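Local coordinates for SWD1-like protein (Myceliophthora thermophila, PDB 6E29), which probably serves, through its WD40 beta-propeller domain, as a scaffold subunit of the COMPASS histone H3K4 methyltransferase complex, at residues Asn69-Ser74 with Leu83-Gly88; Pro110-Glu115 with Ala125-Glu130. All blocks are in the same frame, centred on the assembly; numbering follows the deposited sequence.

Contact 1: residues Asn69-Ser74 with Leu83-Gly88; sequences NITSLS and LSACQG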
ATOM      1  N   ASN B  69      16.458  -0.229  -0.662  1.00 37.27           N
ATOM      2  CA  ASN B  69      15.301  -0.713  -1.407  1.00 33.63           C
ATOM      3  C   ASN B  69      14.128   0.244  -1.302  1.00 36.38           C
ATOM      4  O   ASN B  69      13.692   0.600  -0.203  1.00 40.17           O
ATOM      5  CB  ASN B  69      14.840  -2.085  -0.902  1.00 36.57           C
ATOM      6  CG  ASN B  69      15.939  -3.125  -0.929  1.00 47.12           C
ATOM      7  OD1 ASN B  69      17.110  -2.813  -0.739  1.00 47.17           O
ATOM      8  ND2 ASN B  69      15.560  -4.374  -1.142  1.00 47.02           N
ATOM      9  N   ILE B  70      13.591   0.634  -2.452  1.00 40.19           N
ATOM     10  CA  ILE B  70      12.334   1.355  -2.444  1.00 35.16           C
ATOM     11  C   ILE B  70      11.235   0.422  -1.945  1.00 35.84           C
ATOM     12  O   ILE B  70      11.132  -0.741  -2.362  1.00 34.02           O
ATOM     13  CB  ILE B  70      12.000   1.906  -3.836  1.00 29.88           C
ATOM     14  CG1 ILE B  70      13.177   2.762  -4.340  1.00 32.11           C
ATOM     15  CG2 ILE B  70      10.667   2.659  -3.777  1.00 30.38           C
ATOM     16  CD1 ILE B  70      13.384   4.014  -3.438  1.00 42.04           C
ATOM     17  N   THR B  71      10.405   0.933  -1.043  1.00 30.39           N
ATOM     18  CA  THR B  71       9.293   0.183  -0.488  1.00 27.56           C
ATOM     19  C   THR B  71       7.918   0.680  -0.906  1.00 32.13           C
ATOM     20  O   THR B  71       6.967  -0.101  -0.825  1.00 28.98           O
ATOM     21  CB  THR B  71       9.351   0.207   1.044  1.00 35.25           C
ATOM     22  OG1 THR B  71       9.485   1.569   1.460  1.00 33.04           O
ATOM     23  CG2 THR B  71      10.585  -0.596   1.558  1.00 29.87           C
ATOM     24  N   SER B  72       7.769   1.935  -1.349  1.00 25.84           N
ATOM     25  CA  SER B  72       6.466   2.379  -1.835  1.00 23.67           C
ATOM     26  C   SER B  72       6.600   3.595  -2.726  1.00 24.75           C
ATOM     27  O   SER B  72       7.619   4.306  -2.718  1.00 28.38           O
ATOM     28  CB  SER B  72       5.474   2.692  -0.698  1.00 30.26           C
ATOM     29  OG  SER B  72       5.810   3.912  -0.040  1.00 31.36           O
ATOM     30  N   LEU B  73       5.568   3.760  -3.551  1.00 26.50           N
ATOM     31  CA  LEU B  73       5.445   4.859  -4.498  1.00 24.99           C
ATOM     32  C   LEU B  73       4.008   5.307  -4.509  1.00 29.91           C
ATOM     33  O   LEU B  73       3.113   4.471  -4.584  1.00 34.64           O
ATOM     34  CB  LEU B  73       5.793   4.427  -5.940  1.00 25.18           C
ATOM     35  CG  LEU B  73       7.177   3.870  -6.133  1.00 26.01           C
ATOM     36  CD1 LEU B  73       7.198   2.988  -7.425  1.00 33.28           C
ATOM     37  CD2 LEU B  73       8.208   5.035  -6.246  1.00 29.32           C
ATOM     38  N   SER B  74       3.801   6.620  -4.502  1.00 28.15           N
ATOM     39  CA  SER B  74       2.478   7.209  -4.412  1.00 25.22           C
ATOM     40  C   SER B  74       2.455   8.476  -5.245  1.00 30.83           C
ATOM     41  O   SER B  74       3.267   9.379  -5.013  1.00 30.61           O
ATOM     42  CB  SER B  74       2.165   7.526  -2.933  1.00 32.91           C
ATOM     43  OG  SER B  74       0.965   8.248  -2.782  1.00 30.99           O
ATOM     44  N   LEU B  83       5.744  10.449  -4.480  1.00 31.61           N
ATOM     45  CA  LEU B  83       6.296  10.246  -3.160  1.00 31.60           C
ATOM     46  C   LEU B  83       6.897   8.843  -3.104  1.00 38.99           C
ATOM     47  O   LEU B  83       6.214   7.860  -3.392  1.00 34.86           O
ATOM     48  CB  LEU B  83       5.185  10.409  -2.134  1.00 30.79           C
ATOM     49  CG  LEU B  83       5.634  10.419  -0.691  1.00 33.89           C
ATOM     50  CD1 LEU B  83       6.192  11.779  -0.342  1.00 33.49           C
ATOM     51  CD2 LEU B  83       4.407  10.065   0.189  1.00 33.93           C
ATOM     52  N   SER B  84       8.175   8.755  -2.794  1.00 31.81           N
ATOM     53  CA  SER B  84       8.858   7.467  -2.707  1.00 37.38           C
ATOM     54  C   SER B  84       9.398   7.233  -1.298  1.00 33.23           C
ATOM     55  O   SER B  84       9.826   8.166  -0.610  1.00 32.75           O
ATOM     56  CB  SER B  84      10.014   7.381  -3.737  1.00 32.02           C
ATOM     57  OG  SER B  84      10.930   8.497  -3.598  1.00 34.68           O
ATOM     58  N   ALA B  85       9.425   5.977  -0.882  1.00 29.88           N
ATOM     59  CA  ALA B  85       9.908   5.645   0.447  1.00 30.53           C
ATOM     60  C   ALA B  85      10.868   4.473   0.339  1.00 33.09           C
ATOM     61  O   ALA B  85      10.758   3.683  -0.592  1.00 36.50           O
ATOM     62  CB  ALA B  85       8.738   5.275   1.367  1.00 28.68           C
ATOM     63  N   CYS B  86      11.793   4.330   1.297  1.00 33.58           N
ATOM     64  CA  CYS B  86      12.778   3.258   1.192  1.00 40.91           C
ATOM     65  C   CYS B  86      13.007   2.591   2.537  1.00 43.66           C
ATOM     66  O   CYS B  86      12.585   3.080   3.580  1.00 33.74           O
ATOM     67  CB  CYS B  86      14.121   3.770   0.635  1.00 42.08           C
ATOM     68  SG  CYS B  86      15.055   4.848   1.723  1.00 40.44           S
ATOM     69  N   GLN B  87      13.730   1.469   2.500  1.00 38.68           N
ATOM     70  CA  GLN B  87      14.164   0.815   3.726  1.00 46.20           C
ATOM     71  C   GLN B  87      15.238   1.596   4.447  1.00 50.19           C
ATOM     72  O   GLN B  87      15.535   1.275   5.605  1.00 48.95           O
ATOM     73  CB  GLN B  87      14.692  -0.586   3.429  1.00 40.44           C
ATOM     74  CG  GLN B  87      13.621  -1.565   3.042  1.00 43.85           C
ATOM     75  CD  GLN B  87      14.169  -2.898   2.566  1.00 59.93           C
ATOM     76  OE1 GLN B  87      15.378  -3.052   2.327  1.00 60.45           O
ATOM     77  NE2 GLN B  87      13.278  -3.880   2.424  1.00 58.21           N
ATOM     78  N   GLY B  88      15.844   2.577   3.779  1.00 49.32           N
ATOM     79  CA  GLY B  88      16.875   3.389   4.393  1.00 52.76           C
ATOM     80  C   GLY B  88      16.323   4.575   5.152  1.00 50.76           C
ATOM     81  O   GLY B  88      17.043   5.564   5.328  1.00 54.10           O
TER
HETATM   82  O   HOH W   1       5.614   6.406  -1.120  1.00 30.77           O
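This is the hairpin made by the first two strands of a WD40 propeller blade: Ile70-Ser74 runs antiparallel to Leu83-Cys86, with the short axes at 161°. A classic beta bulge interrupts the pairing, because Thr71 and Ser72 both face Ala85. Thr71 N gives a bond of 2.8 Å to Ala85 O, and Ala85 N returns one of 3.1 Å to Ser72 O.

Leu73 and Ser84 share the face turned to strand 48-53, where Leu73 CD2 packs on Ser84 CB at 3.9 Å. Ser84 OG is hydrogen-bonded to His66 NE2 and Trp94 NE1, the Ser-His-Trp network familiar from WD40 blades. The face carrying Ser72, Ser74, Leu83 and Ala85 looks to strand 111-117. With chi1 at 73°, Ser72 OG lies between its backbone N and carbonyl carbon, 3.5 Å from Ala85 CB. It accepts from Ala114 N and donates to a water that in turn donates to Leu83 O at 2.8 Å. That carbonyl also accepts Ser74 N, so two donors fix it. Thr71 OG1 bonds Val111 O, while Thr71 CG2 leans on Gln87 CG at 3.5 Å. Beside the start of one strand and the end of the other, Gln87 N donates to Asn69 O over 2.8 Å.

Contact 2: residues Pro110-Glu115 with Ala125-Glu130; sequences PVYGAE and AAALFE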
ATOM      1  N   PRO B 110      13.069   1.969   9.005  1.00 56.93           N
ATOM      2  CA  PRO B 110      12.597   1.676   7.644  1.00 37.65           C
ATOM      3  C   PRO B 110      11.124   2.031   7.472  1.00 42.45           C
ATOM      4  O   PRO B 110      10.309   1.882   8.389  1.00 36.07           O
ATOM      5  CB  PRO B 110      12.804   0.159   7.510  1.00 39.06           C
ATOM      6  CG  PRO B 110      13.920  -0.156   8.514  1.00 40.74           C
ATOM      7  CD  PRO B 110      13.717   0.809   9.654  1.00 53.37           C
ATOM      8  N   VAL B 111      10.772   2.453   6.263  1.00 35.15           N
ATOM      9  CA  VAL B 111       9.405   2.862   5.957  1.00 33.78           C
ATOM     10  C   VAL B 111       8.709   1.683   5.287  1.00 39.80           C
ATOM     11  O   VAL B 111       9.147   1.226   4.224  1.00 31.12           O
ATOM     12  CB  VAL B 111       9.379   4.129   5.078  1.00 35.42           C
ATOM     13  CG1 VAL B 111       7.949   4.674   4.917  1.00 30.20           C
ATOM     14  CG2 VAL B 111      10.329   5.254   5.646  1.00 33.69           C
ATOM     15  N   TYR B 112       7.673   1.130   5.938  1.00 28.39           N
ATOM     16  CA  TYR B 112       6.844   0.126   5.262  1.00 31.43           C
ATOM     17  C   TYR B 112       6.195   0.715   4.002  1.00 37.62           C
ATOM     18  O   TYR B 112       6.074   0.056   2.971  1.00 29.07           O
ATOM     19  CB  TYR B 112       5.735  -0.360   6.193  1.00 22.89           C
ATOM     20  CG  TYR B 112       6.092  -1.324   7.309  1.00 26.49           C
ATOM     21  CD1 TYR B 112       6.652  -2.583   7.036  1.00 32.35           C
ATOM     22  CD2 TYR B 112       5.736  -1.017   8.640  1.00 27.63           C
ATOM     23  CE1 TYR B 112       6.901  -3.486   8.057  1.00 37.42           C
ATOM     24  CE2 TYR B 112       5.997  -1.903   9.664  1.00 34.58           C
ATOM     25  CZ  TYR B 112       6.557  -3.141   9.364  1.00 31.09           C
ATOM     26  OH  TYR B 112       6.827  -4.026  10.368  1.00 35.02           O
ATOM     27  N   GLY B 113       5.712   1.944   4.095  1.00 26.32           N
ATOM     28  CA  GLY B 113       5.103   2.592   2.965  1.00 33.99           C
ATOM     29  C   GLY B 113       4.605   3.962   3.362  1.00 29.80           C
ATOM     30  O   GLY B 113       4.326   4.258   4.542  1.00 28.96           O
ATOM     31  N   ALA B 114       4.547   4.849   2.390  1.00 25.55           N
ATOM     32  CA  ALA B 114       4.047   6.206   2.620  1.00 32.96           C
ATOM     33  C   ALA B 114       3.059   6.575   1.517  1.00 24.62           C
ATOM     34  O   ALA B 114       3.286   6.265   0.342  1.00 28.34           O
ATOM     35  CB  ALA B 114       5.196   7.254   2.687  1.00 32.82           C
ATOM     36  N   GLU B 115       1.942   7.208   1.906  1.00 29.12           N
ATOM     37  CA  GLU B 115       0.861   7.525   0.979  1.00 25.99           C
ATOM     38  C   GLU B 115       0.595   9.014   0.996  1.00 38.21           C
ATOM     39  O   GLU B 115       0.526   9.617   2.073  1.00 32.92           O
ATOM     40  CB  GLU B 115      -0.438   6.827   1.327  1.00 30.33           C
ATOM     41  CG  GLU B 115      -0.439   5.349   0.967  1.00 34.78           C
ATOM     42  CD  GLU B 115      -0.734   5.138  -0.504  1.00 48.44           C
ATOM     43  OE1 GLU B 115      -1.820   5.564  -0.942  1.00 46.37           O
ATOM     44  OE2 GLU B 115       0.130   4.580  -1.226  1.00 43.60           O
ATOM     45  N   ALA B 125       1.075  10.164   4.962  1.00 28.93           N
ATOM     46  CA  ALA B 125       1.074   9.254   6.103  1.00 31.57           C
ATOM     47  C   ALA B 125       2.009   8.085   5.847  1.00 26.42           C
ATOM     48  O   ALA B 125       2.027   7.504   4.746  1.00 31.62           O
ATOM     49  CB  ALA B 125      -0.328   8.736   6.412  1.00 31.63           C
ATOM     50  N   ALA B 126       2.762   7.697   6.873  1.00 27.36           N
ATOM     51  CA  ALA B 126       3.708   6.591   6.702  1.00 26.37           C
ATOM     52  C   ALA B 126       3.589   5.571   7.834  1.00 41.40           C
ATOM     53  O   ALA B 126       3.268   5.910   8.974  1.00 29.11           O
ATOM     54  CB  ALA B 126       5.132   7.131   6.610  1.00 28.16           C
ATOM     55  N   ALA B 127       3.828   4.314   7.509  1.00 25.31           N
ATOM     56  CA  ALA B 127       3.961   3.270   8.524  1.00 31.01           C
ATOM     57  C   ALA B 127       5.439   2.879   8.602  1.00 36.44           C
ATOM     58  O   ALA B 127       6.107   2.751   7.571  1.00 30.24           O
ATOM     59  CB  ALA B 127       3.062   2.066   8.186  1.00 23.21           C
ATOM     60  N   LEU B 128       5.960   2.711   9.815  1.00 26.68           N
ATOM     61  CA  LEU B 128       7.386   2.511  10.051  1.00 28.29           C
ATOM     62  C   LEU B 128       7.649   1.173  10.727  1.00 38.84           C
ATOM     63  O   LEU B 128       6.892   0.755  11.616  1.00 34.79           O
ATOM     64  CB  LEU B 128       7.917   3.610  10.935  1.00 32.65           C
ATOM     65  CG  LEU B 128       7.756   4.973  10.297  1.00 35.00           C
ATOM     66  CD1 LEU B 128       8.200   5.993  11.312  1.00 49.92           C
ATOM     67  CD2 LEU B 128       8.643   5.004   9.019  1.00 42.08           C
ATOM     68  N   PHE B 129       8.738   0.512  10.313  1.00 35.76           N
ATOM     69  CA  PHE B 129       9.123  -0.750  10.917  1.00 35.39           C
ATOM     70  C   PHE B 129       9.440  -0.546  12.411  1.00 51.56           C
ATOM     71  O   PHE B 129      10.313   0.250  12.786  1.00 38.24           O
ATOM     72  CB  PHE B 129      10.309  -1.347  10.156  1.00 43.60           C
ATOM     73  CG  PHE B 129      10.805  -2.657  10.718  1.00 42.44           C
ATOM     74  CD1 PHE B 129      10.011  -3.798  10.670  1.00 49.19           C
ATOM     75  CD2 PHE B 129      12.062  -2.746  11.277  1.00 45.40           C
ATOM     76  CE1 PHE B 129      10.465  -5.004  11.195  1.00 51.66           C
ATOM     77  CE2 PHE B 129      12.534  -3.957  11.805  1.00 57.42           C
ATOM     78  CZ  PHE B 129      11.727  -5.081  11.774  1.00 47.78           C
ATOM     79  N   GLU B 130       8.709  -1.254  13.267  1.00 39.67           N
ATOM     80  CA  GLU B 130       8.957  -1.222  14.707  1.00 47.58           C
ATOM     81  C   GLU B 130       8.982   0.210  15.239  1.00 42.07           C
ATOM     82  O   GLU B 130       9.722   0.517  16.175  1.00 41.35           O
ATOM     83  CB  GLU B 130      10.262  -1.946  15.061  1.00 46.97           C
ATOM     84  CG  GLU B 130      10.258  -3.426  14.674  1.00 49.75           C
ATOM     85  CD  GLU B 130      11.491  -4.217  15.139  1.00 72.08           C
ATOM     86  OE1 GLU B 130      12.572  -3.618  15.420  1.00 63.53           O
ATOM     87  OE2 GLU B 130      11.344  -5.464  15.236  1.00 52.41           O
TER
HETATM   88  O   HOH W   2       6.762  -3.090  12.862  1.00 33.87           O
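Pro110 O accepts the Phe129 backbone N at 2.8 Å with an almost straight N-H angle of 170°, and it is also met by Leu128 CA at 3.4 Å in a CA-H...O contact. It stands at the mouth of an antiparallel hairpin, the first two strands of the next propeller blade. Tyr112 and Gly113 both face Ala127, which defines a classic beta bulge: Tyr112 N reaches Ala127 O through a weak, bent bond, whereas Ala127 N donates soundly to Gly113 O at 3.0 Å. Beyond it, Glu115 and Ala125 exchange a reciprocal pair of backbone bonds.

Chi1 of Phe129, 179°, swings the ring away from its own N and brings CD1 to the phenol: Tyr112 OH lies 3.2 Å from Phe129 CD1, near the Phe129 plane. Phe129 CB sits over one Tyr112 face, toward the rim, and the ring pair as a whole is oblique, its planes at 82°. A water 2.7 Å from Tyr112 OH also accepts Glu130 N, bridging the hydroxyl to the chain just past the strand. On the apolar face Val111 CG2 meets Leu128 CD2 at 3.8 Å, and Ala114 CB meets Ala126 CB at 3.9 Å. Val111 and Ala114 pack there against strands 81-86 and 90-95 of the preceding blade, while Tyr112 and Ala125 touch strand 176-181 of the following one.

How the contacts relate
From the N terminus, contact 1 closes first, joining 69-74 to 83-88 across the turn between strands 70-75 and 81-86. Strands 90-95 and 100-106 then complete that four-stranded sheet before the chain enters contact 2, where 110-115 and 125-130 close the hairpin of strands 111-117 and 123-128. The two are therefore in series, neither nested nor crossing, and occupy equivalent places in successive blades of a seven-sheet propeller. Their centres are 9 Å apart and they touch directly: Ser72 OG packs on Gly113 CA at 3.4 Å, and Gln87 O on Pro110 CB at 3.5 Å. Bulge residues Ser72 and Gly113 thus meet at the inter-blade seam, and Gln87 on Pro110 extends the join beyond the bulges.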